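Local coordinates for protein argonaute (Methanocaldococcus jannaschii, PDB 5G5S) that cuts single-stranded target DNA under the direction of short single-stranded DNA guides and may defend the cell against invading genetic elements, at residues A[158-163]-A[256-261]; A[166-171]-A[250-255]; A[141-146]-A[602-607]. One frame throughout, in Å; residues are numbered along the deposited sequence. Where two conformers were deposited one is given.

Interaction 1: residues A[158-163]-A[256-261]; sequences RHTASI and NLVFYM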
loop_
_atom_site.group_PDB
_atom_site.type_symbol
_atom_site.label_atom_id
_atom_site.label_comp_id
_atom_site.label_asym_id
_atom_site.label_seq_id
_atom_site.Cartn_x
_atom_site.Cartn_y
_atom_site.Cartn_z
ATOM N N ARG A 158 -7.847 15.424 -8.208
ATOM C CA ARG A 158 -7.597 14.048 -8.633
ATOM C C ARG A 158 -8.298 13.640 -9.909
ATOM O O ARG A 158 -9.370 14.151 -10.231
ATOM C CB ARG A 158 -7.920 13.068 -7.501
ATOM C CG ARG A 158 -6.854 12.010 -7.336
ATOM C CD ARG A 158 -6.254 12.052 -5.951
ATOM N NE ARG A 158 -6.931 11.129 -5.043
ATOM C CZ ARG A 158 -6.572 9.863 -4.853
ATOM N NH1 ARG A 158 -5.546 9.346 -5.522
ATOM N NH2 ARG A 158 -7.240 9.098 -3.998
ATOM N N HIS A 159 -7.674 12.707 -10.638
ATOM C CA HIS A 159 -8.212 12.149 -11.868
ATOM C C HIS A 159 -8.499 10.681 -11.661
ATOM O O HIS A 159 -7.615 9.919 -11.270
ATOM C CB HIS A 159 -7.268 12.377 -13.053
ATOM C CG HIS A 159 -7.012 13.823 -13.335
ATOM N ND1 HIS A 159 -7.873 14.569 -14.119
ATOM C CD2 HIS A 159 -6.015 14.622 -12.896
ATOM C CE1 HIS A 159 -7.358 15.786 -14.157
ATOM N NE2 HIS A 159 -6.245 15.870 -13.429
ATOM N N THR A 160 -9.767 10.308 -11.854
ATOM C CA THR A 160 -10.257 8.940 -11.733
ATOM C C THR A 160 -10.614 8.416 -13.110
ATOM O O THR A 160 -11.430 9.011 -13.808
ATOM C CB THR A 160 -11.350 8.807 -10.644
ATOM O OG1 THR A 160 -11.822 7.463 -10.617
ATOM C CG2 THR A 160 -12.525 9.770 -10.834
ATOM N N ALA A 161 -9.935 7.353 -13.532
ATOM C CA ALA A 161 -10.162 6.732 -14.829
ATOM C C ALA A 161 -10.873 5.395 -14.681
ATOM O O ALA A 161 -10.627 4.647 -13.726
ATOM C CB ALA A 161 -8.852 6.551 -15.577
ATOM N N SER A 162 -11.779 5.113 -15.616
ATOM C CA SER A 162 -12.527 3.865 -15.632
ATOM C C SER A 162 -12.428 3.151 -16.981
ATOM O O SER A 162 -12.560 3.780 -18.043
ATOM C CB SER A 162 -13.979 4.075 -15.205
ATOM O OG SER A 162 -14.573 5.176 -15.867
ATOM N N ILE A 163 -12.159 1.839 -16.933
ATOM C CA ILE A 163 -12.080 1.003 -18.131
ATOM C C ILE A 163 -13.522 0.753 -18.561
ATOM O O ILE A 163 -14.308 0.199 -17.793
ATOM C CB ILE A 163 -11.286 -0.305 -17.889
ATOM C CG1 ILE A 163 -9.941 -0.050 -17.134
ATOM C CG2 ILE A 163 -11.122 -1.099 -19.187
ATOM C CD1 ILE A 163 -8.610 -0.044 -17.949
ATOM N N ASN A 256 -16.670 -2.856 -13.688
ATOM C CA ASN A 256 -15.649 -2.065 -14.383
ATOM C C ASN A 256 -14.530 -1.641 -13.462
ATOM O O ASN A 256 -14.794 -1.183 -12.350
ATOM C CB ASN A 256 -16.246 -0.826 -15.012
ATOM C CG ASN A 256 -17.232 -1.138 -16.082
ATOM O OD1 ASN A 256 -18.388 -1.445 -15.804
ATOM N ND2 ASN A 256 -16.773 -1.103 -17.324
ATOM N N LEU A 257 -13.283 -1.731 -13.953
ATOM C CA LEU A 257 -12.090 -1.311 -13.223
ATOM C C LEU A 257 -12.040 0.201 -13.102
ATOM O O LEU A 257 -12.369 0.905 -14.054
ATOM C CB LEU A 257 -10.817 -1.808 -13.904
ATOM C CG LEU A 257 -10.493 -3.270 -13.722
ATOM C CD1 LEU A 257 -9.625 -3.740 -14.834
ATOM C CD2 LEU A 257 -9.826 -3.538 -12.370
ATOM N N VAL A 258 -11.691 0.690 -11.908
ATOM C CA VAL A 258 -11.577 2.121 -11.608
ATOM C C VAL A 258 -10.251 2.352 -10.886
ATOM O O VAL A 258 -9.897 1.605 -9.979
ATOM C CB VAL A 258 -12.811 2.699 -10.848
ATOM C CG1 VAL A 258 -12.557 4.124 -10.361
ATOM C CG2 VAL A 258 -14.045 2.690 -11.730
ATOM N N PHE A 259 -9.501 3.351 -11.324
ATOM C CA PHE A 259 -8.211 3.670 -10.720
ATOM C C PHE A 259 -7.912 5.159 -10.805
ATOM O O PHE A 259 -8.546 5.880 -11.581
ATOM C CB PHE A 259 -7.077 2.852 -11.389
ATOM C CG PHE A 259 -6.991 3.024 -12.890
ATOM C CD1 PHE A 259 -6.208 4.030 -13.447
ATOM C CD2 PHE A 259 -7.702 2.188 -13.746
ATOM C CE1 PHE A 259 -6.148 4.203 -14.829
ATOM C CE2 PHE A 259 -7.650 2.373 -15.128
ATOM C CZ PHE A 259 -6.869 3.377 -15.660
ATOM N N TYR A 260 -6.897 5.600 -10.045
ATOM C CA TYR A 260 -6.422 6.977 -10.061
ATOM C C TYR A 260 -5.216 7.044 -10.968
ATOM O O TYR A 260 -4.392 6.122 -10.960
ATOM C CB TYR A 260 -6.093 7.475 -8.644
ATOM C CG TYR A 260 -7.266 7.353 -7.698
ATOM C CD1 TYR A 260 -8.330 8.246 -7.758
ATOM C CD2 TYR A 260 -7.336 6.314 -6.777
ATOM C CE1 TYR A 260 -9.439 8.106 -6.926
ATOM C CE2 TYR A 260 -8.432 6.172 -5.926
ATOM C CZ TYR A 260 -9.484 7.071 -6.005
ATOM O OH TYR A 260 -10.569 6.935 -5.170
ATOM N N MET A 261 -5.128 8.122 -11.774
ATOM C CA MET A 261 -4.026 8.387 -12.708
ATOM C C MET A 261 -2.695 8.550 -11.975
ATOM O O MET A 261 -1.654 8.213 -12.535
ATOM C CB MET A 261 -4.314 9.625 -13.582
ATOM C CG MET A 261 -5.525 9.475 -14.508
ATOM S SD MET A 261 -5.485 8.082 -15.671
ATOM C CE MET A 261 -4.231 8.636 -16.819
#

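Interaction 2: residues A[166-171]-A[250-255]; sequences HLWDFV and FAPQFC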
loop_
_atom_site.group_PDB
_atom_site.type_symbol
_atom_site.label_atom_id
_atom_site.label_comp_id
_atom_site.label_asym_id
_atom_site.label_seq_id
_atom_site.Cartn_x
_atom_site.Cartn_y
_atom_site.Cartn_z
ATOM N N HIS A 166 -15.874 -3.994 -19.849
ATOM C CA HIS A 166 -16.065 -4.654 -18.555
ATOM C C HIS A 166 -14.917 -5.573 -18.114
ATOM O O HIS A 166 -14.125 -6.029 -18.939
ATOM C CB HIS A 166 -17.390 -5.387 -18.513
ATOM C CG HIS A 166 -17.414 -6.581 -19.397
ATOM N ND1 HIS A 166 -17.903 -6.505 -20.685
ATOM C CD2 HIS A 166 -16.976 -7.838 -19.164
ATOM C CE1 HIS A 166 -17.801 -7.725 -21.176
ATOM N NE2 HIS A 166 -17.228 -8.557 -20.302
ATOM N N LEU A 167 -14.870 -5.864 -16.809
ATOM C CA LEU A 167 -13.846 -6.670 -16.157
ATOM C C LEU A 167 -13.570 -8.068 -16.758
ATOM O O LEU A 167 -12.397 -8.396 -16.943
ATOM C CB LEU A 167 -14.055 -6.668 -14.625
ATOM C CG LEU A 167 -13.052 -7.376 -13.715
ATOM C CD1 LEU A 167 -11.634 -6.880 -13.928
ATOM C CD2 LEU A 167 -13.451 -7.204 -12.266
ATOM N N TRP A 168 -14.617 -8.845 -17.118
ATOM C CA TRP A 168 -14.455 -10.184 -17.718
ATOM C C TRP A 168 -13.821 -10.192 -19.119
ATOM O O TRP A 168 -12.904 -10.988 -19.352
ATOM C CB TRP A 168 -15.753 -11.008 -17.656
ATOM C CG TRP A 168 -15.648 -12.444 -18.113
ATOM C CD1 TRP A 168 -16.457 -13.074 -19.015
ATOM C CD2 TRP A 168 -14.678 -13.424 -17.693
ATOM N NE1 TRP A 168 -16.066 -14.385 -19.170
ATOM C CE2 TRP A 168 -14.979 -14.627 -18.370
ATOM C CE3 TRP A 168 -13.592 -13.406 -16.797
ATOM C CZ2 TRP A 168 -14.235 -15.804 -18.177
ATOM C CZ3 TRP A 168 -12.830 -14.556 -16.643
ATOM C CH2 TRP A 168 -13.163 -15.743 -17.312
ATOM N N ASP A 169 -14.290 -9.317 -20.043
ATOM C CA ASP A 169 -13.720 -9.226 -21.399
ATOM C C ASP A 169 -12.342 -8.611 -21.342
ATOM O O ASP A 169 -11.463 -8.996 -22.120
ATOM C CB ASP A 169 -14.597 -8.387 -22.353
ATOM C CG ASP A 169 -15.687 -9.144 -23.099
ATOM O OD1 ASP A 169 -16.250 -10.107 -22.520
ATOM O OD2 ASP A 169 -16.068 -8.695 -24.208
ATOM N N PHE A 170 -12.152 -7.652 -20.412
ATOM C CA PHE A 170 -10.888 -6.964 -20.219
ATOM C C PHE A 170 -9.786 -7.956 -19.862
ATOM O O PHE A 170 -8.685 -7.870 -20.418
ATOM C CB PHE A 170 -11.036 -5.844 -19.170
ATOM C CG PHE A 170 -9.776 -5.048 -18.965
ATOM C CD1 PHE A 170 -9.412 -4.050 -19.862
ATOM C CD2 PHE A 170 -8.915 -5.341 -17.917
ATOM C CE1 PHE A 170 -8.226 -3.331 -19.689
ATOM C CE2 PHE A 170 -7.728 -4.629 -17.753
ATOM C CZ PHE A 170 -7.399 -3.618 -18.630
ATOM N N VAL A 171 -10.100 -8.922 -18.968
ATOM C CA VAL A 171 -9.157 -9.962 -18.519
ATOM C C VAL A 171 -9.086 -11.161 -19.502
ATOM O O VAL A 171 -8.746 -12.278 -19.106
ATOM C CB VAL A 171 -9.329 -10.360 -17.018
ATOM C CG1 VAL A 171 -9.124 -9.157 -16.104
ATOM C CG2 VAL A 171 -10.675 -11.036 -16.739
ATOM N N PHE A 250 -20.400 -11.624 -7.084
ATOM C CA PHE A 250 -20.165 -10.692 -8.192
ATOM C C PHE A 250 -19.899 -11.427 -9.507
ATOM O O PHE A 250 -19.324 -12.518 -9.503
ATOM C CB PHE A 250 -18.979 -9.779 -7.848
ATOM C CG PHE A 250 -19.271 -8.720 -6.811
ATOM C CD1 PHE A 250 -19.587 -9.070 -5.503
ATOM C CD2 PHE A 250 -19.204 -7.370 -7.137
ATOM C CE1 PHE A 250 -19.853 -8.091 -4.547
ATOM C CE2 PHE A 250 -19.464 -6.389 -6.177
ATOM C CZ PHE A 250 -19.776 -6.757 -4.885
ATOM N N ALA A 251 -20.322 -10.832 -10.627
ATOM C CA ALA A 251 -20.097 -11.381 -11.965
ATOM C C ALA A 251 -19.145 -10.413 -12.707
ATOM O O ALA A 251 -19.566 -9.294 -13.021
ATOM C CB ALA A 251 -21.418 -11.528 -12.706
ATOM N N PRO A 252 -17.846 -10.793 -12.929
ATOM C CA PRO A 252 -16.886 -9.869 -13.576
ATOM C C PRO A 252 -17.337 -9.140 -14.844
ATOM O O PRO A 252 -16.868 -8.033 -15.090
ATOM C CB PRO A 252 -15.637 -10.733 -13.792
ATOM C CG PRO A 252 -16.082 -12.144 -13.577
ATOM C CD PRO A 252 -17.177 -12.058 -12.569
ATOM N N GLN A 253 -18.282 -9.726 -15.605
ATOM C CA GLN A 253 -18.883 -9.131 -16.805
ATOM C C GLN A 253 -19.699 -7.868 -16.459
ATOM O O GLN A 253 -19.824 -6.976 -17.297
ATOM C CB GLN A 253 -19.787 -10.162 -17.517
ATOM C CG GLN A 253 -20.038 -9.871 -19.002
ATOM C CD GLN A 253 -20.848 -10.922 -19.741
ATOM O OE1 GLN A 253 -20.837 -12.117 -19.424
ATOM N NE2 GLN A 253 -21.508 -10.503 -20.807
ATOM N N PHE A 254 -20.254 -7.810 -15.231
ATOM C CA PHE A 254 -21.103 -6.725 -14.738
ATOM C C PHE A 254 -20.339 -5.567 -14.081
ATOM O O PHE A 254 -20.954 -4.545 -13.756
ATOM C CB PHE A 254 -22.161 -7.282 -13.752
ATOM C CG PHE A 254 -23.120 -8.364 -14.224
ATOM C CD1 PHE A 254 -23.143 -8.776 -15.555
ATOM C CD2 PHE A 254 -24.006 -8.962 -13.336
ATOM C CE1 PHE A 254 -24.025 -9.771 -15.981
ATOM C CE2 PHE A 254 -24.891 -9.957 -13.766
ATOM C CZ PHE A 254 -24.892 -10.355 -15.084
ATOM N N CYS A 255 -19.014 -5.719 -13.879
ATOM C CA CYS A 255 -18.181 -4.721 -13.205
ATOM C C CYS A 255 -17.173 -4.032 -14.132
ATOM O O CYS A 255 -16.831 -4.564 -15.195
ATOM C CB CYS A 255 -17.484 -5.335 -11.990
ATOM S SG CYS A 255 -18.486 -6.546 -11.081
#

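Interaction 3: residues A[141-146]-A[602-607]; sequences EYEVKK and NNKYKV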
loop_
_atom_site.group_PDB
_atom_site.type_symbol
_atom_site.label_atom_id
_atom_site.label_comp_id
_atom_site.label_asym_id
_atom_site.label_seq_id
_atom_site.Cartn_x
_atom_site.Cartn_y
_atom_site.Cartn_z
ATOM N N GLU A 141 -10.747 17.003 -3.706
ATOM C CA GLU A 141 -10.896 16.469 -2.362
ATOM C C GLU A 141 -10.347 17.515 -1.409
ATOM O O GLU A 141 -9.365 18.198 -1.729
ATOM C CB GLU A 141 -10.316 15.067 -2.136
ATOM C CG GLU A 141 -9.170 14.644 -3.034
ATOM C CD GLU A 141 -8.488 13.372 -2.577
ATOM O OE1 GLU A 141 -9.192 12.358 -2.360
ATOM O OE2 GLU A 141 -7.245 13.390 -2.429
ATOM N N TYR A 142 -11.041 17.714 -0.293
ATOM C CA TYR A 142 -10.667 18.736 0.666
ATOM C C TYR A 142 -10.738 18.264 2.109
ATOM O O TYR A 142 -11.502 17.361 2.452
ATOM C CB TYR A 142 -11.492 20.020 0.440
ATOM C CG TYR A 142 -12.940 19.860 0.843
ATOM C CD1 TYR A 142 -13.839 19.168 0.032
ATOM C CD2 TYR A 142 -13.408 20.367 2.050
ATOM C CE1 TYR A 142 -15.147 18.931 0.444
ATOM C CE2 TYR A 142 -14.718 20.148 2.468
ATOM C CZ TYR A 142 -15.591 19.446 1.651
ATOM O OH TYR A 142 -16.892 19.267 2.045
ATOM N N GLU A 143 -9.938 18.914 2.951
ATOM C CA GLU A 143 -9.825 18.694 4.385
ATOM C C GLU A 143 -9.376 20.000 5.012
ATOM O O GLU A 143 -8.792 20.838 4.323
ATOM C CB GLU A 143 -8.721 17.657 4.623
ATOM C CG GLU A 143 -8.979 16.703 5.770
ATOM C CD GLU A 143 -7.935 15.605 5.844
ATOM O OE1 GLU A 143 -6.727 15.934 5.859
ATOM O OE2 GLU A 143 -8.324 14.414 5.854
ATOM N N VAL A 144 -9.639 20.189 6.309
ATOM C CA VAL A 144 -9.148 21.370 7.018
ATOM C C VAL A 144 -8.150 20.986 8.103
ATOM O O VAL A 144 -8.293 19.939 8.734
ATOM C CB VAL A 144 -10.124 22.552 7.333
ATOM C CG1 VAL A 144 -11.531 22.293 6.837
ATOM C CG2 VAL A 144 -10.110 22.981 8.798
ATOM N N LYS A 145 -7.086 21.782 8.235
ATOM C CA LYS A 145 -6.004 21.539 9.182
ATOM C C LYS A 145 -5.711 22.755 10.001
ATOM O O LYS A 145 -5.649 23.862 9.460
ATOM C CB LYS A 145 -4.732 21.031 8.469
ATOM C CG LYS A 145 -4.804 19.569 7.966
ATOM C CD LYS A 145 -4.977 18.493 9.065
ATOM C CE LYS A 145 -3.888 18.504 10.112
ATOM N NZ LYS A 145 -4.248 17.664 11.282
ATOM N N LYS A 146 -5.558 22.568 11.322
ATOM C CA LYS A 146 -5.194 23.653 12.206
ATOM C C LYS A 146 -3.688 23.584 12.377
ATOM O O LYS A 146 -3.158 22.548 12.775
ATOM C CB LYS A 146 -5.927 23.613 13.556
ATOM C CG LYS A 146 -5.874 24.986 14.234
ATOM C CD LYS A 146 -6.438 25.005 15.648
ATOM C CE LYS A 146 -6.327 26.395 16.212
ATOM N NZ LYS A 146 -6.587 26.439 17.669
ATOM N N ASN A 602 -2.397 6.964 0.993
ATOM C CA ASN A 602 -3.498 7.649 0.328
ATOM C C ASN A 602 -3.921 8.763 1.245
ATOM O O ASN A 602 -4.418 8.504 2.332
ATOM C CB ASN A 602 -4.661 6.663 0.040
ATOM C CG ASN A 602 -4.258 5.450 -0.782
ATOM O OD1 ASN A 602 -3.583 5.553 -1.819
ATOM N ND2 ASN A 602 -4.673 4.268 -0.336
ATOM N N ASN A 603 -3.614 10.002 0.849
ATOM C CA ASN A 603 -3.894 11.211 1.606
ATOM C C ASN A 603 -4.054 12.404 0.655
ATOM O O ASN A 603 -3.845 12.272 -0.545
ATOM C CB ASN A 603 -2.824 11.436 2.697
ATOM C CG ASN A 603 -1.444 11.742 2.159
ATOM O OD1 ASN A 603 -1.095 12.896 1.942
ATOM N ND2 ASN A 603 -0.637 10.716 1.929
ATOM N N LYS A 604 -4.491 13.533 1.185
ATOM C CA LYS A 604 -4.796 14.763 0.458
ATOM C C LYS A 604 -3.629 15.748 0.291
ATOM O O LYS A 604 -3.772 16.709 -0.469
ATOM C CB LYS A 604 -6.009 15.456 1.110
ATOM C CG LYS A 604 -7.226 14.536 1.201
ATOM C CD LYS A 604 -8.390 15.276 1.798
ATOM C CE LYS A 604 -9.706 14.533 1.687
ATOM N NZ LYS A 604 -9.791 13.418 2.655
ATOM N N TYR A 605 -2.487 15.522 0.983
ATOM C CA TYR A 605 -1.319 16.416 0.916
ATOM C C TYR A 605 -0.553 16.314 -0.372
ATOM O O TYR A 605 -0.438 15.232 -0.936
ATOM C CB TYR A 605 -0.338 16.203 2.085
ATOM C CG TYR A 605 -0.845 16.622 3.448
ATOM C CD1 TYR A 605 -0.864 17.961 3.826
ATOM C CD2 TYR A 605 -1.195 15.673 4.402
ATOM C CE1 TYR A 605 -1.267 18.346 5.105
ATOM C CE2 TYR A 605 -1.615 16.044 5.673
ATOM C CZ TYR A 605 -1.650 17.384 6.022
ATOM O OH TYR A 605 -2.071 17.747 7.275
ATOM N N LYS A 606 0.019 17.450 -0.809
ATOM C CA LYS A 606 0.876 17.576 -1.985
ATOM C C LYS A 606 1.965 18.563 -1.655
ATOM O O LYS A 606 1.671 19.632 -1.124
ATOM C CB LYS A 606 0.102 18.095 -3.226
ATOM C CG LYS A 606 -0.893 17.135 -3.856
ATOM C CD LYS A 606 -0.247 15.861 -4.426
ATOM C CE LYS A 606 -1.248 14.736 -4.619
ATOM N NZ LYS A 606 -1.896 14.299 -3.344
ATOM N N VAL A 607 3.216 18.219 -1.986
ATOM C CA VAL A 607 4.379 19.097 -1.804
ATOM C C VAL A 607 4.792 19.550 -3.201
ATOM O O VAL A 607 5.088 18.719 -4.062
ATOM C CB VAL A 607 5.551 18.448 -1.018
ATOM C CG1 VAL A 607 6.557 19.510 -0.576
ATOM C CG2 VAL A 607 5.042 17.668 0.190
#

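Interaction 1: residues A[158-163]-A[256-261]
Ala161 and Phe259 form an antiparallel hydrogen-bonded pair midway along the paired segments 158-163 and 256-261. Ala161 N gives to Phe259 O at 2.8 Å, and Phe259 N returns a bond to Ala161 O at 3.0 Å. Two further backbone bonds extend the pairing, Met261 N to His159 O and Ile163 N to Leu257 O. The tight part lies on the sheet face that carries Phe259. Phe259 CG sits between the backbone N and the carbonyl carbon (chi1 56°), which folds the ring back over the partner strand. Ala161 CB makes an off-centre CH-pi contact there, 4.1 Å from the Phe259 ring centroid. Met261 SD touches Ala161 CB at 3.7 Å, and the Ile163 side chain meets the ring at its edge. These strands belong to the antiparallel sheet that runs into the PAZ domain, which binds the 3'-end of the guide DNA. The other face is more polar. Thr160 OG1 lies 3.4 Å from Val258 CG1, and Ser162 OG turns to Glu137 and Lys135 of the next strand. The looser, partly exposed side is the Arg158 and His159 end. Here the Arg158 guanidinium stacks flat on one face of Tyr260, planes 20° apart, a cation-pi contact with Arg158 CZ 3.8 Å from the ring centroid. A salt bridge from Arg158 NH1 to Asp262 also holds the group. His159, which interacts with guide DNA, leads its ring away toward Tyr275 and Trp276. At the far end Asn256 ND2 donates a hydrogen bond to Ile163 O at 2.8 Å, in the carbonyl plane.

Interaction 2: residues A[166-171]-A[250-255]
Pro252 and Gln253 pack against the start of helix 167-170, with His166 at its N-cap position. The contact lies in the PAZ domain. It joins this short helix to the turn that leads into strand 255-260. Pro252 is the first residue of 250-255 to touch the helix. Its O lies near the first turn and takes a weak bond from Trp168 N at 3.1 Å, bent to 135°. The proline ring also packs on the helix, with Pro252 CB 3.9 Å from Trp168 CB. Leu167 CG lies somewhat farther from the same Pro252 CB. Leu178 of helix 175-179 touches both Pro252 and Leu167.

Gln253 follows and meets His166. The two side chains lie side by side and point the same way. Gln253 CG sits over one face of the imidazole, offset toward the rim, 3.7 Å from the His166 ring centroid in a CH-pi contact. Gln253 CG stands anti to its own backbone nitrogen (chi1 -158°), and the extended chain beyond it lies alongside the imidazole. Gln253 NE2 bonds to the carbonyls of Phe231 and Glu233. The ring of His166 makes a weak bond of its own, from NE2 to Asp169 OD1. That carboxylate has a stronger partner in Arg173.

Phe254 turns away from the helix. Its ring stacks on Phe231 and packs on helix 206-219.

Cys255 ends the segment and brings the chain back to the helix. Its CB is a distant neighbour of Leu167 CD2, and its side chain packs on Ile186. The backbone holds more firmly here: Leu167 N donates to Cys255 O at 2.9 Å and 171°.

Interaction 3: residues A[141-146]-A[602-607]
Strand segment 141-146 faces the irregular loop segment 602-607 without pairing with it, and the nearest CA atoms, those of Glu141 and Lys604, are 6.9 Å apart. Lys604 is at the centre of the contact and meets Glu141, Tyr142 and Glu143. Its chain runs extended to CE and turns only at the last torsion (chi4 75°). On the way Lys604 CG passes Glu141 OE2, and Lys604 CD lies 3.7 Å from Glu143 CB. Lys604 CE comes 3.4 Å from Tyr142 O, which accepts a hydrogen bond from Arg105 NH2. The bend brings Lys604 NZ to Glu143 OE2 in a long salt bridge of 3.7 Å, the two side chains crossing at about a right angle. Glu141 OE2 has its own partner, Asn156 ND2 on the adjacent strand. The loop belongs to the PIWI domain, which has the RNase H fold, and follows strand 593-600 of its sheet. The contact thus joins the slicer domain to the long hairpin of strands 134-147 and 150-163. Within the loop Asn603 OD1 accepts from Tyr605 N, an Asx turn. Tyr605 then reaches across to Lys145. Tyr605 OH lies 3.4 Å from Lys145 CG, with the side chains nearly perpendicular, and bonds to Asp621. Lys145 is bent at two successive torsions. Lys145 NZ makes a salt bridge to Glu101 of helix 97-111 and a hydrogen bond to Gly619 O.

Overall arrangement
Interactions 1 and 3 draw on the same sheet, since strands 134-147 and 150-163 are neighbours in it. A weak, long ion pair between Arg158 and Glu141 links the two contacts. Interaction 2 is tied to interaction 1 through Phe170, which packs on Ile163 and Leu257. It does not touch interaction 3; their nearest atoms are about 19 Å apart. Interaction 2 is buried, with two backbone bonds, one of them weak, carbon packing and a CH-pi contact on His166. Interaction 1 is partly buried and rests on regular strand bonding, with apolar packing round Phe259 on one face and a cation-pi stack on the other. Interaction 3, also partly buried, joins parts far apart in sequence, the PIWI loop and the hairpin, by charged and aliphatic contacts.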